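Local structure of Afp2 (Serratia entomophila, 6RBN) at residues 290-293 and 294-298; 210-213 and 214-217; 87-90 and 91-94. The protein probably forms part of the contractile sheath that surrounds the inner tube of the anti-feeding prophage, a phage-tail-like injection system, and is captured here in the extended state. One frame throughout, in Å; residues are numbered along the deposited sequence.

Interaction 1. Residues 290-293 and 294-298; sequences YLHS and LWQQG
Y290, H292 and L294 to Q296 meet in a local contact near the C-terminal end of helix 277-295, in the phage tail sheath C-terminal domain. Three backbone bonds of the i to i+4 kind define the helix here: L294 N to Y290 O (3.1 Å), W295 N to L291 O and Q296 N to H292 O. Y290 O accepts a second bond, from S293 OG at 3.0 Å, and both donors approach from the same face of its carbonyl plane. With OG placed between its own backbone N and carbonyl carbon (chi1 69°), S293 folds back onto that oxygen. W295 to G298 form a type I beta turn, closed by G298 N on W295 O. On one flank L294 CD2 touches L291 CD2 at 4.1 Å and lies obliquely by the Y290 ring; helix 250-267 and strand 309-312 cover this apolar side. On another, H292 brings CE1 to the edge of the W295 indole, 3.9 Å from CZ3, with planes 59° apart. The Q296 amide crosses the H292 ring at about a right angle, planes 58° apart, its OE1 4.1 Å from H292 CD2. W295 NE1 is bonded to G302 O, while H292 also packs on R143 of the Afp1 chain.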
loop_
_atom_site.group_PDB
_atom_site.type_symbol
_atom_site.label_atom_id
_atom_site.label_comp_id
_atom_site.label_asym_id
_atom_site.label_seq_id
_atom_site.Cartn_x
_atom_site.Cartn_y
_atom_site.Cartn_z
ATOM N N TYR C 290 63.370 -11.504 -16.666
ATOM C CA TYR C 290 64.723 -12.042 -16.742
ATOM C C TYR C 290 65.748 -10.928 -16.880
ATOM O O TYR C 290 66.778 -10.932 -16.196
ATOM C CB TYR C 290 64.842 -13.023 -17.907
ATOM C CG TYR C 290 66.241 -13.568 -18.075
ATOM C CD1 TYR C 290 66.747 -14.510 -17.195
ATOM C CD2 TYR C 290 67.057 -13.132 -19.110
ATOM C CE1 TYR C 290 68.025 -15.004 -17.338
ATOM C CE2 TYR C 290 68.338 -13.618 -19.258
ATOM C CZ TYR C 290 68.813 -14.554 -18.371
ATOM O OH TYR C 290 70.088 -15.043 -18.512
ATOM N N LEU C 291 65.492 -9.967 -17.763
ATOM C CA LEU C 291 66.466 -8.916 -18.018
ATOM C C LEU C 291 66.544 -7.888 -16.900
ATOM O O LEU C 291 67.539 -7.165 -16.824
ATOM C CB LEU C 291 66.156 -8.212 -19.336
ATOM C CG LEU C 291 66.356 -9.044 -20.598
ATOM C CD1 LEU C 291 65.906 -8.274 -21.816
ATOM C CD2 LEU C 291 67.805 -9.444 -20.733
ATOM N N HIS C 292 65.531 -7.798 -16.035
ATOM C CA HIS C 292 65.637 -6.880 -14.908
ATOM C C HIS C 292 66.522 -7.453 -13.814
ATOM O O HIS C 292 67.304 -6.722 -13.199
ATOM C CB HIS C 292 64.262 -6.562 -14.328
ATOM C CG HIS C 292 64.279 -5.468 -13.309
ATOM N ND1 HIS C 292 64.255 -4.134 -13.651
ATOM C CD2 HIS C 292 64.369 -5.507 -11.961
ATOM C CE1 HIS C 292 64.293 -3.401 -12.554
ATOM N NE2 HIS C 292 64.364 -4.208 -11.514
ATOM N N SER C 293 66.400 -8.755 -13.549
ATOM C CA SER C 293 67.256 -9.395 -12.561
ATOM C C SER C 293 68.686 -9.505 -13.058
ATOM O O SER C 293 69.621 -9.549 -12.255
ATOM C CB SER C 293 66.716 -10.778 -12.217
ATOM O OG SER C 293 66.866 -11.654 -13.318
ATOM N N LEU C 294 68.868 -9.561 -14.373
ATOM C CA LEU C 294 70.201 -9.545 -14.954
ATOM C C LEU C 294 70.807 -8.149 -14.933
ATOM O O LEU C 294 72.023 -8.007 -14.786
ATOM C CB LEU C 294 70.134 -10.073 -16.384
ATOM C CG LEU C 294 71.436 -10.304 -17.130
ATOM C CD1 LEU C 294 72.205 -11.430 -16.483
ATOM C CD2 LEU C 294 71.132 -10.616 -18.562
ATOM N N TRP C 295 69.977 -7.113 -15.073
ATOM C CA TRP C 295 70.474 -5.743 -15.027
ATOM C C TRP C 295 70.893 -5.344 -13.623
ATOM O O TRP C 295 71.897 -4.647 -13.446
ATOM C CB TRP C 295 69.410 -4.782 -15.544
ATOM C CG TRP C 295 69.766 -3.346 -15.369
ATOM C CD1 TRP C 295 70.815 -2.689 -15.930
ATOM C CD2 TRP C 295 69.065 -2.384 -14.579
ATOM N NE1 TRP C 295 70.815 -1.374 -15.539
ATOM C CE2 TRP C 295 69.750 -1.162 -14.707
ATOM C CE3 TRP C 295 67.926 -2.436 -13.773
ATOM C CZ2 TRP C 295 69.333 -0.007 -14.061
ATOM C CZ3 TRP C 295 67.515 -1.287 -13.133
ATOM C CH2 TRP C 295 68.216 -0.090 -13.280
ATOM N N GLN C 296 70.141 -5.770 -12.612
ATOM C CA GLN C 296 70.436 -5.345 -11.252
ATOM C C GLN C 296 71.589 -6.108 -10.623
ATOM O O GLN C 296 72.012 -5.749 -9.520
ATOM C CB GLN C 296 69.192 -5.474 -10.371
ATOM C CG GLN C 296 68.735 -6.888 -10.114
ATOM C CD GLN C 296 67.493 -6.930 -9.257
ATOM O OE1 GLN C 296 66.989 -5.890 -8.834
ATOM N NE2 GLN C 296 66.995 -8.130 -8.982
ATOM N N GLN C 297 72.113 -7.139 -11.281
ATOM C CA GLN C 297 73.346 -7.775 -10.842
ATOM C C GLN C 297 74.546 -7.348 -11.683
ATOM O O GLN C 297 75.565 -8.042 -11.697
ATOM C CB GLN C 297 73.192 -9.297 -10.828
ATOM C CG GLN C 297 72.921 -9.954 -12.160
ATOM C CD GLN C 297 72.690 -11.446 -12.014
ATOM O OE1 GLN C 297 72.772 -11.990 -10.916
ATOM N NE2 GLN C 297 72.402 -12.114 -13.121
ATOM N N GLY C 298 74.443 -6.214 -12.372
ATOM C CA GLY C 298 75.586 -5.561 -12.972
ATOM C C GLY C 298 75.945 -5.988 -14.376
ATOM O O GLY C 298 76.973 -5.536 -14.893
#

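Interaction 2. Residues 210-213 and 214-217; sequences DDFQ and GKYN
Q213 O accepts the shortest sound polar bond of the contact, from Y216 N at 3.0 Å, an i to i+3 bond in a weakly bonded part of helix 210-216. Nearer the start of the helix the bonding is of the i to i+4 kind, G214 N reaching D210 O at 3.1 Å. This short helix belongs to the subtilisin-like domain of the tail sheath family. Its side-chain contact is carried by F212 and Y216. The F212 ring, with CG anti to the backbone N (chi1 180°), reaches along the helix, and Y216 CE2 sits 3.5 Å from F212 CZ, over one face and offset toward the rim. Planes inclined at 51° and centroids 5.1 Å apart make the pair oblique. The phenol also has F212 O near its plane, at the edge, 3.2 Å from Y216 CD2. K215 bends back through its last two torsions (chi3 -96°), bringing NZ obliquely to the F212 ring, 3.6 Å from CD1. Beyond the pair, Y216 packs on helix 143-146 and nearby loops. At the start of the helix, D210 OD1 forms a salt bridge with R226. The chemistry thus divides: Y216 packs within its own domain, whereas D210, Q213 and N217 meet a second subunit, N217 through a hydrogen bond from ND2 to T6 O of that subunit, consistent with a part in linking subunits of the extended sheath.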
loop_
_atom_site.group_PDB
_atom_site.type_symbol
_atom_site.label_atom_id
_atom_site.label_comp_id
_atom_site.label_asym_id
_atom_site.label_seq_id
_atom_site.Cartn_x
_atom_site.Cartn_y
_atom_site.Cartn_z
ATOM N N ASP C 210 105.750 -7.823 -24.054
ATOM C CA ASP C 210 104.676 -6.937 -24.484
ATOM C C ASP C 210 104.784 -6.580 -25.958
ATOM O O ASP C 210 103.761 -6.435 -26.633
ATOM C CB ASP C 210 104.687 -5.658 -23.647
ATOM C CG ASP C 210 104.169 -5.874 -22.248
ATOM O OD1 ASP C 210 103.306 -6.752 -22.068
ATOM O OD2 ASP C 210 104.618 -5.158 -21.329
ATOM N N ASP C 211 106.004 -6.432 -26.474
ATOM C CA ASP C 211 106.177 -6.014 -27.859
ATOM C C ASP C 211 105.851 -7.125 -28.845
ATOM O O ASP C 211 105.607 -6.840 -30.021
ATOM C CB ASP C 211 107.604 -5.516 -28.076
ATOM C CG ASP C 211 107.886 -4.223 -27.338
ATOM O OD1 ASP C 211 106.935 -3.446 -27.118
ATOM O OD2 ASP C 211 109.056 -3.982 -26.977
ATOM N N PHE C 212 105.841 -8.379 -28.394
ATOM C CA PHE C 212 105.400 -9.475 -29.246
ATOM C C PHE C 212 103.883 -9.510 -29.365
ATOM O O PHE C 212 103.348 -9.729 -30.456
ATOM C CB PHE C 212 105.919 -10.802 -28.700
ATOM C CG PHE C 212 105.511 -11.991 -29.514
ATOM C CD1 PHE C 212 106.116 -12.254 -30.728
ATOM C CD2 PHE C 212 104.525 -12.852 -29.063
ATOM C CE1 PHE C 212 105.739 -13.347 -31.475
ATOM C CE2 PHE C 212 104.145 -13.942 -29.803
ATOM C CZ PHE C 212 104.753 -14.191 -31.009
ATOM N N GLN C 213 103.176 -9.302 -28.253
ATOM C CA GLN C 213 101.719 -9.338 -28.259
ATOM C C GLN C 213 101.118 -8.135 -28.976
ATOM O O GLN C 213 100.003 -8.233 -29.500
ATOM C CB GLN C 213 101.215 -9.429 -26.815
ATOM C CG GLN C 213 99.717 -9.623 -26.647
ATOM C CD GLN C 213 99.325 -9.866 -25.217
ATOM O OE1 GLN C 213 100.169 -9.869 -24.327
ATOM N NE2 GLN C 213 98.038 -10.073 -24.985
ATOM N N GLY C 214 101.848 -7.019 -29.051
ATOM C CA GLY C 214 101.345 -5.824 -29.701
ATOM C C GLY C 214 101.117 -5.964 -31.191
ATOM O O GLY C 214 100.309 -5.218 -31.755
ATOM N N LYS C 215 101.803 -6.903 -31.843
ATOM C CA LYS C 215 101.537 -7.164 -33.250
ATOM C C LYS C 215 100.281 -7.998 -33.443
ATOM O O LYS C 215 99.643 -7.912 -34.498
ATOM C CB LYS C 215 102.724 -7.883 -33.893
ATOM C CG LYS C 215 103.992 -7.058 -33.978
ATOM C CD LYS C 215 105.074 -7.790 -34.763
ATOM C CE LYS C 215 106.041 -8.534 -33.850
ATOM N NZ LYS C 215 105.461 -9.787 -33.297
ATOM N N TYR C 216 99.909 -8.797 -32.448
ATOM C CA TYR C 216 98.824 -9.753 -32.590
ATOM C C TYR C 216 97.533 -9.318 -31.924
ATOM O O TYR C 216 96.538 -10.030 -32.040
ATOM C CB TYR C 216 99.233 -11.110 -32.018
ATOM C CG TYR C 216 100.323 -11.773 -32.805
ATOM C CD1 TYR C 216 100.036 -12.455 -33.976
ATOM C CD2 TYR C 216 101.641 -11.698 -32.390
ATOM C CE1 TYR C 216 101.028 -13.074 -34.691
ATOM C CE2 TYR C 216 102.643 -12.298 -33.111
ATOM C CZ TYR C 216 102.329 -12.980 -34.261
ATOM O OH TYR C 216 103.325 -13.581 -34.984
ATOM N N ASN C 217 97.519 -8.186 -31.229
ATOM C CA ASN C 217 96.316 -7.786 -30.517
ATOM C C ASN C 217 95.250 -7.224 -31.449
ATOM O O ASN C 217 94.089 -7.118 -31.044
ATOM C CB ASN C 217 96.676 -6.749 -29.463
ATOM C CG ASN C 217 95.649 -6.648 -28.363
ATOM O OD1 ASN C 217 94.751 -7.473 -28.262
ATOM N ND2 ASN C 217 95.754 -5.609 -27.554
#

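Interaction 3. Residues 87-90 and 91-94; sequences EANI and ADAV
N89 and D92 orient their polar ends obliquely to each other at the start of helix 90-97, their amide and carboxylate planes 25° apart. The nearest approach is between two oxygens, N89 OD1 and D92 OD2, at 4.0 Å, a distance that gives no evidence of a direct bond. In both residues CG lies anti to the carbonyl carbon and beside the backbone N (chi1 -68° in N89); these matching torsions, together with the i to i+3 spacing, put the two groups on the same flank of the first turn. The N89 amide, which lies beside P45, turns ND2 instead to N86, three residues earlier, bonding its OD1. N89 holds the N-cap position, yet its side chain makes no capping bond; the backbone supplies the link into the helix. N89 O accepts from A93 N at 3.2 Å with an N-H...O angle of 149°, and a weak bond from D92 N at 3.3 Å shares the same oxygen. The next bond along, V94 N to I90 O, is weak (3.4 Å).

Helix 90-97 links strand 82-86 to strand 102-105 of the mixed sheet, both parallel to strand 30-34 between them, which makes this a beta-alpha-beta crossover within the subtilisin-like domain. On the sheet side I90 meets L31, A33 and V85, A93 bears on V85 and L31, and V94 packs on L31. Toward helix 112-122, I90 touches A115 and A91 touches V119. Within the turn itself, A93 CB lies 3.7 Å from N89 O, while V94 directs CG2 back to I90 O, at 3.3 Å. On the polar flank the D92 side chain is exposed.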
loop_
_atom_site.group_PDB
_atom_site.type_symbol
_atom_site.label_atom_id
_atom_site.label_comp_id
_atom_site.label_asym_id
_atom_site.label_seq_id
_atom_site.Cartn_x
_atom_site.Cartn_y
_atom_site.Cartn_z
ATOM N N GLU C 87 86.990 -35.799 -33.127
ATOM C CA GLU C 87 86.896 -34.643 -34.016
ATOM C C GLU C 87 85.952 -34.848 -35.198
ATOM O O GLU C 87 85.501 -33.861 -35.789
ATOM C CB GLU C 87 88.284 -34.281 -34.544
ATOM C CG GLU C 87 88.891 -35.370 -35.409
ATOM C CD GLU C 87 90.250 -35.015 -35.963
ATOM O OE1 GLU C 87 90.762 -33.929 -35.644
ATOM O OE2 GLU C 87 90.801 -35.824 -36.737
ATOM N N ALA C 88 85.636 -36.092 -35.555
ATOM C CA ALA C 88 84.724 -36.357 -36.655
ATOM C C ALA C 88 83.268 -36.377 -36.227
ATOM O O ALA C 88 82.400 -36.667 -37.057
ATOM C CB ALA C 88 85.079 -37.689 -37.319
ATOM N N ASN C 89 82.972 -36.080 -34.961
ATOM C CA ASN C 89 81.608 -36.150 -34.462
ATOM C C ASN C 89 81.217 -34.943 -33.625
ATOM O O ASN C 89 80.187 -34.996 -32.944
ATOM C CB ASN C 89 81.409 -37.422 -33.632
ATOM C CG ASN C 89 81.480 -38.676 -34.466
ATOM O OD1 ASN C 89 80.940 -38.732 -35.568
ATOM N ND2 ASN C 89 82.153 -39.693 -33.949
ATOM N N ILE C 90 82.002 -33.862 -33.639
ATOM C CA ILE C 90 81.689 -32.750 -32.747
ATOM C C ILE C 90 80.540 -31.919 -33.294
ATOM O O ILE C 90 79.865 -31.232 -32.523
ATOM C CB ILE C 90 82.941 -31.894 -32.462
ATOM C CG1 ILE C 90 83.396 -31.048 -33.653
ATOM C CG2 ILE C 90 84.099 -32.767 -32.061
ATOM C CD1 ILE C 90 83.025 -29.566 -33.541
ATOM N N ALA C 91 80.292 -31.971 -34.603
ATOM C CA ALA C 91 79.134 -31.291 -35.165
ATOM C C ALA C 91 77.838 -32.002 -34.821
ATOM O O ALA C 91 76.779 -31.369 -34.814
ATOM C CB ALA C 91 79.274 -31.172 -36.683
ATOM N N ASP C 92 77.900 -33.301 -34.535
ATOM C CA ASP C 92 76.707 -34.038 -34.147
ATOM C C ASP C 92 76.418 -33.887 -32.661
ATOM O O ASP C 92 75.254 -33.780 -32.266
ATOM C CB ASP C 92 76.866 -35.514 -34.497
ATOM C CG ASP C 92 76.907 -35.754 -35.987
ATOM O OD1 ASP C 92 76.288 -34.965 -36.731
ATOM O OD2 ASP C 92 77.559 -36.728 -36.414
ATOM N N ALA C 93 77.462 -33.870 -31.829
ATOM C CA ALA C 93 77.272 -33.864 -30.383
ATOM C C ALA C 93 76.725 -32.531 -29.893
ATOM O O ALA C 93 76.010 -32.487 -28.886
ATOM C CB ALA C 93 78.587 -34.182 -29.682
ATOM N N VAL C 94 77.060 -31.437 -30.577
ATOM C CA VAL C 94 76.485 -30.143 -30.233
ATOM C C VAL C 94 75.001 -30.119 -30.570
ATOM O O VAL C 94 74.179 -29.603 -29.804
ATOM C CB VAL C 94 77.264 -29.020 -30.941
ATOM C CG1 VAL C 94 76.610 -27.675 -30.726
ATOM C CG2 VAL C 94 78.683 -28.974 -30.427
#

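How the interactions relate
All three contacts lie in or at an end of a helix, but they hold separate parts of the chain: no two touch, and their centres are 34 to 36 Å apart. Interactions 2 and 3 share the subtilisin-like domain, whereas interaction 1 belongs to the C-terminal domain. Each is partly buried. Interaction 3 starts a helix on the mixed sheet, with aliphatic side chains (I90, A93, V94) inward and polar groups outward, and no other chain touches it. Interaction 1 lies near the C-terminal end of a long helix, interaction 2 spans a short one, and both use oblique aromatic pairs; both also reach other proteins, interaction 1 the Afp1 chain and interaction 2 a second Afp2 subunit.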